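PDB 2EKC: tryptophan synthase alpha chain from Aquifex aeolicus, which probably cleaves indoleglycerol phosphate to indole and glyceraldehyde 3-phosphate, the alpha-subunit half-reaction of the last step of tryptophan biosynthesis. Local coordinates for residues A[160-163]-A[164-167]; A[199-202]-A[203-207]. All coordinates share one frame; numbering follows the deposited sequence.

Contact 1 of 2, residues A[160-163]-A[164-167]; sequences RKRI and KLIC
Arg162 and Leu165, three residues apart along helix 160-169, meet where a methyl group lies over a flat cation: CD1 of Leu165 sits above one face of the Arg162 guanidinium, off-centre toward its rim, and comes to 3.3 Å from NH1 of Arg162. Bends at chi2 (54°) and chi3 (45°) curl the arginine chain so that the guanidinium turns aside to this methyl instead of reaching fully outward. Nearer the backbone, CG of Arg162 lies 4.0 Å from CD1 of Ile166, the two side chains crossing at about a right angle. Arginine suits this exposed position because its CG methylene can pack on Ile166 and the face of its cation on Leu165, while the charge stays at the surface.

The backbone beneath sets the spacing. Ile166 N donates to Arg162 O at 2.8 Å, and CG1 of Ile166 rests 3.1 Å from the same oxygen. One residue on, Cys167 N donates to Ile163 O at 3.0 Å, while the amides of Lys164 and Leu165 donate in the same i to i+4 fashion to the carbonyls of Arg160 and Lys161.

Over these two turns the two isoleucines face inward and the charged residues outward, with Leu165 the apolar exception on the exposed side. Ile163 packs on Tyr201 and Leu204 of helix 192-204. Arg160 extends to a salt bridge with Glu200 of that helix, and Cys167 forms a disulfide with Cys205. Such an amphipathic helix, following strand 149-154 and leading to strand 174-177, is the helical crossover of a beta-alpha-beta unit in a TIM barrel.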
# COMPACT_ATOMS: atom_id res chain seq x y z
N ARG A 160 3.01 12.49 20.04
CA ARG A 160 2.53 11.37 20.82
C ARG A 160 1.01 11.32 20.78
O ARG A 160 0.42 10.24 20.70
CB ARG A 160 3.00 11.47 22.28
CG ARG A 160 4.50 11.29 22.46
CD ARG A 160 4.86 11.24 23.93
NE ARG A 160 4.33 10.05 24.60
CZ ARG A 160 4.81 8.82 24.41
NH1 ARG A 160 5.83 8.61 23.59
NH2 ARG A 160 4.27 7.79 25.06
N LYS A 161 0.37 12.48 20.83
CA LYS A 161 -1.09 12.54 20.77
C LYS A 161 -1.58 12.05 19.41
O LYS A 161 -2.59 11.35 19.32
CB LYS A 161 -1.59 13.97 21.02
CG LYS A 161 -1.52 14.41 22.48
CD LYS A 161 -2.07 15.82 22.65
CE LYS A 161 -1.98 16.27 24.10
NZ LYS A 161 -2.44 17.68 24.27
N ARG A 162 -0.86 12.42 18.35
CA ARG A 162 -1.25 12.00 17.01
C ARG A 162 -1.13 10.48 16.90
O ARG A 162 -1.97 9.83 16.29
CB ARG A 162 -0.36 12.66 15.96
CG ARG A 162 -0.72 12.30 14.51
CD ARG A 162 -2.20 12.57 14.22
NE ARG A 162 -2.61 13.87 14.74
CZ ARG A 162 -3.86 14.31 14.77
NH1 ARG A 162 -4.84 13.54 14.30
NH2 ARG A 162 -4.15 15.49 15.29
N ILE A 163 -0.07 9.93 17.49
CA ILE A 163 0.15 8.49 17.45
C ILE A 163 -1.01 7.74 18.07
O ILE A 163 -1.44 6.71 17.54
CB ILE A 163 1.45 8.10 18.21
CG1 ILE A 163 2.67 8.52 17.39
CG2 ILE A 163 1.47 6.60 18.47
CD1 ILE A 163 4.00 8.14 18.03
N LYS A 164 -1.54 8.24 19.18
CA LYS A 164 -2.66 7.57 19.82
C LYS A 164 -3.91 7.64 18.94
O LYS A 164 -4.72 6.72 18.92
CB LYS A 164 -2.96 8.16 21.19
CG LYS A 164 -4.04 7.40 21.94
CD LYS A 164 -4.09 7.77 23.41
CE LYS A 164 -5.02 6.85 24.18
NZ LYS A 164 -5.02 7.13 25.64
N LEU A 165 -4.08 8.75 18.22
CA LEU A 165 -5.23 8.91 17.34
C LEU A 165 -5.08 7.98 16.14
O LEU A 165 -6.06 7.48 15.60
CB LEU A 165 -5.34 10.36 16.88
CG LEU A 165 -5.74 11.36 17.96
CD1 LEU A 165 -5.52 12.79 17.47
CD2 LEU A 165 -7.19 11.14 18.35
N ILE A 166 -3.84 7.77 15.72
CA ILE A 166 -3.54 6.88 14.60
C ILE A 166 -3.90 5.44 14.98
O ILE A 166 -4.56 4.73 14.21
CB ILE A 166 -2.04 6.95 14.22
CG1 ILE A 166 -1.73 8.30 13.58
CG2 ILE A 166 -1.67 5.82 13.29
CD1 ILE A 166 -0.25 8.53 13.30
N CYS A 167 -3.48 5.01 16.16
CA CYS A 167 -3.76 3.66 16.63
C CYS A 167 -5.25 3.36 16.71
O CYS A 167 -5.72 2.32 16.25
CB CYS A 167 -3.12 3.44 18.00
SG CYS A 167 -2.95 1.69 18.50

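Contact 2 of 2, residues A[199-202]-A[203-207]; sequences EEYR and ELCDK
Tyr201 lays one face of its ring over CB of Cys205, four residues on, in a CH-pi contact 3.7 Å from CB to the ring centroid and 18° off the normal. SG of Cys205 stands obliquely to the same ring, a sulfur-aromatic contact, and comes 3.5 Å from Tyr201 OH. With CG anti to the backbone N (chi1 170°), the ring leans out from the side of the last turn toward the following loop, where its hydroxyl donates to Lys207 O at 2.6 Å; this oxygen lies at the ring edge, and the donor stands above the carbonyl plane. Tyrosine fits by joining a packing face to a polar tip, which is also hydrogen-bonded to Thr174 OG1.

A water accepts from Arg202 NH1 and donates to Cys205 O and Lys207 O, tying the loop back to the last turn; NH1 also forms a salt bridge with Asp229. Replacing Tyr201 by an alanine would probably leave Lys207 O without its hydroxyl donor and open a gap beside Cys205 CB. Just beyond helix 192-204, Lys207 O is gripped by both hydroxyl and water, implying a loop held by polar bonds as well as by the packing of Cys205 on the tyrosine.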
# COMPACT_ATOMS: atom_id res chain seq x y z
N GLU A 199 9.45 3.25 17.80
CA GLU A 199 9.62 2.73 19.15
C GLU A 199 8.58 3.38 20.05
O GLU A 199 7.99 2.72 20.90
CB GLU A 199 11.05 2.99 19.64
CG GLU A 199 12.11 2.51 18.65
CD GLU A 199 13.52 2.50 19.21
OE1 GLU A 199 13.86 3.40 20.00
OE2 GLU A 199 14.29 1.58 18.84
N GLU A 200 8.35 4.68 19.86
CA GLU A 200 7.33 5.39 20.64
C GLU A 200 5.99 4.76 20.32
O GLU A 200 5.19 4.47 21.21
CB GLU A 200 7.27 6.87 20.25
CG GLU A 200 8.28 7.77 20.93
CD GLU A 200 8.00 9.24 20.66
OE1 GLU A 200 8.31 9.71 19.54
OE2 GLU A 200 7.47 9.92 21.56
N TYR A 201 5.75 4.56 19.03
CA TYR A 201 4.52 3.96 18.54
C TYR A 201 4.29 2.62 19.24
O TYR A 201 3.18 2.32 19.67
CB TYR A 201 4.62 3.76 17.03
CG TYR A 201 3.51 2.94 16.41
CD1 TYR A 201 2.30 3.52 16.03
CD2 TYR A 201 3.68 1.57 16.18
CE1 TYR A 201 1.29 2.75 15.42
CE2 TYR A 201 2.69 0.81 15.57
CZ TYR A 201 1.50 1.40 15.20
OH TYR A 201 0.54 0.63 14.57
N ARG A 202 5.35 1.82 19.35
CA ARG A 202 5.27 0.51 20.00
C ARG A 202 4.74 0.64 21.42
O ARG A 202 4.00 -0.22 21.89
CB ARG A 202 6.64 -0.16 20.04
CG ARG A 202 7.24 -0.47 18.68
CD ARG A 202 6.36 -1.41 17.89
NE ARG A 202 7.05 -1.91 16.70
CZ ARG A 202 6.49 -2.72 15.81
NH1 ARG A 202 5.24 -3.13 15.97
NH2 ARG A 202 7.18 -3.12 14.75
N GLU A 203 5.16 1.71 22.09
CA GLU A 203 4.76 1.99 23.46
C GLU A 203 3.26 2.26 23.57
O GLU A 203 2.63 1.94 24.57
CB GLU A 203 5.50 3.24 23.98
CG GLU A 203 7.02 3.12 24.02
CD GLU A 203 7.70 4.43 24.37
OE1 GLU A 203 7.31 5.07 25.38
OE2 GLU A 203 8.64 4.84 23.65
N LEU A 204 2.70 2.85 22.52
CA LEU A 204 1.29 3.22 22.51
C LEU A 204 0.37 2.39 21.62
O LEU A 204 -0.84 2.51 21.73
CB LEU A 204 1.17 4.68 22.07
CG LEU A 204 1.86 5.73 22.96
CD1 LEU A 204 2.05 7.02 22.19
CD2 LEU A 204 1.02 5.95 24.20
N CYS A 205 0.95 1.55 20.77
CA CYS A 205 0.13 0.78 19.85
C CYS A 205 0.62 -0.63 19.59
O CYS A 205 1.82 -0.86 19.45
CB CYS A 205 0.05 1.54 18.53
SG CYS A 205 -1.33 1.06 17.45
N ASP A 206 -0.32 -1.57 19.51
CA ASP A 206 0.03 -2.96 19.26
C ASP A 206 -0.24 -3.39 17.81
O ASP A 206 0.11 -4.51 17.42
CB ASP A 206 -0.76 -3.88 20.21
CG ASP A 206 -0.31 -3.73 21.65
OD1 ASP A 206 0.90 -3.92 21.91
OD2 ASP A 206 -1.16 -3.44 22.51
N LYS A 207 -0.83 -2.51 17.02
CA LYS A 207 -1.13 -2.84 15.63
C LYS A 207 0.12 -2.79 14.75
O LYS A 207 0.97 -1.92 14.93
CB LYS A 207 -2.20 -1.90 15.08
CG LYS A 207 -3.47 -1.85 15.93
CD LYS A 207 -4.62 -1.23 15.16
CE LYS A 207 -5.91 -1.24 15.97
NZ LYS A 207 -5.88 -0.24 17.07
O HOH W 1 2.66 -2.26 17.17

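Contact 1 comes first along the chain, on helix 160-169; contact 2 follows, on the end of helix 192-204 and the loop into strand 209-212. Their centres are about 9 Å apart, on the outer helical layer of the eight-stranded parallel barrel, with strand 174-177 between the two helices in sequence. The Cys167 SG to Cys205 SG disulfide, 2.0 Å long, joins them covalently. Beside it, Lys207 NZ lies 2.7 Å from Cys167 O, a probable hydrogen bond, and NH2 of Arg160 packs 3.7 Å from CD1 of Leu204. Successive helices are cross-linked on the outside of the barrel, by a disulfide that is partly buried, away from the predicted catalytic residues Glu49 and Asp60.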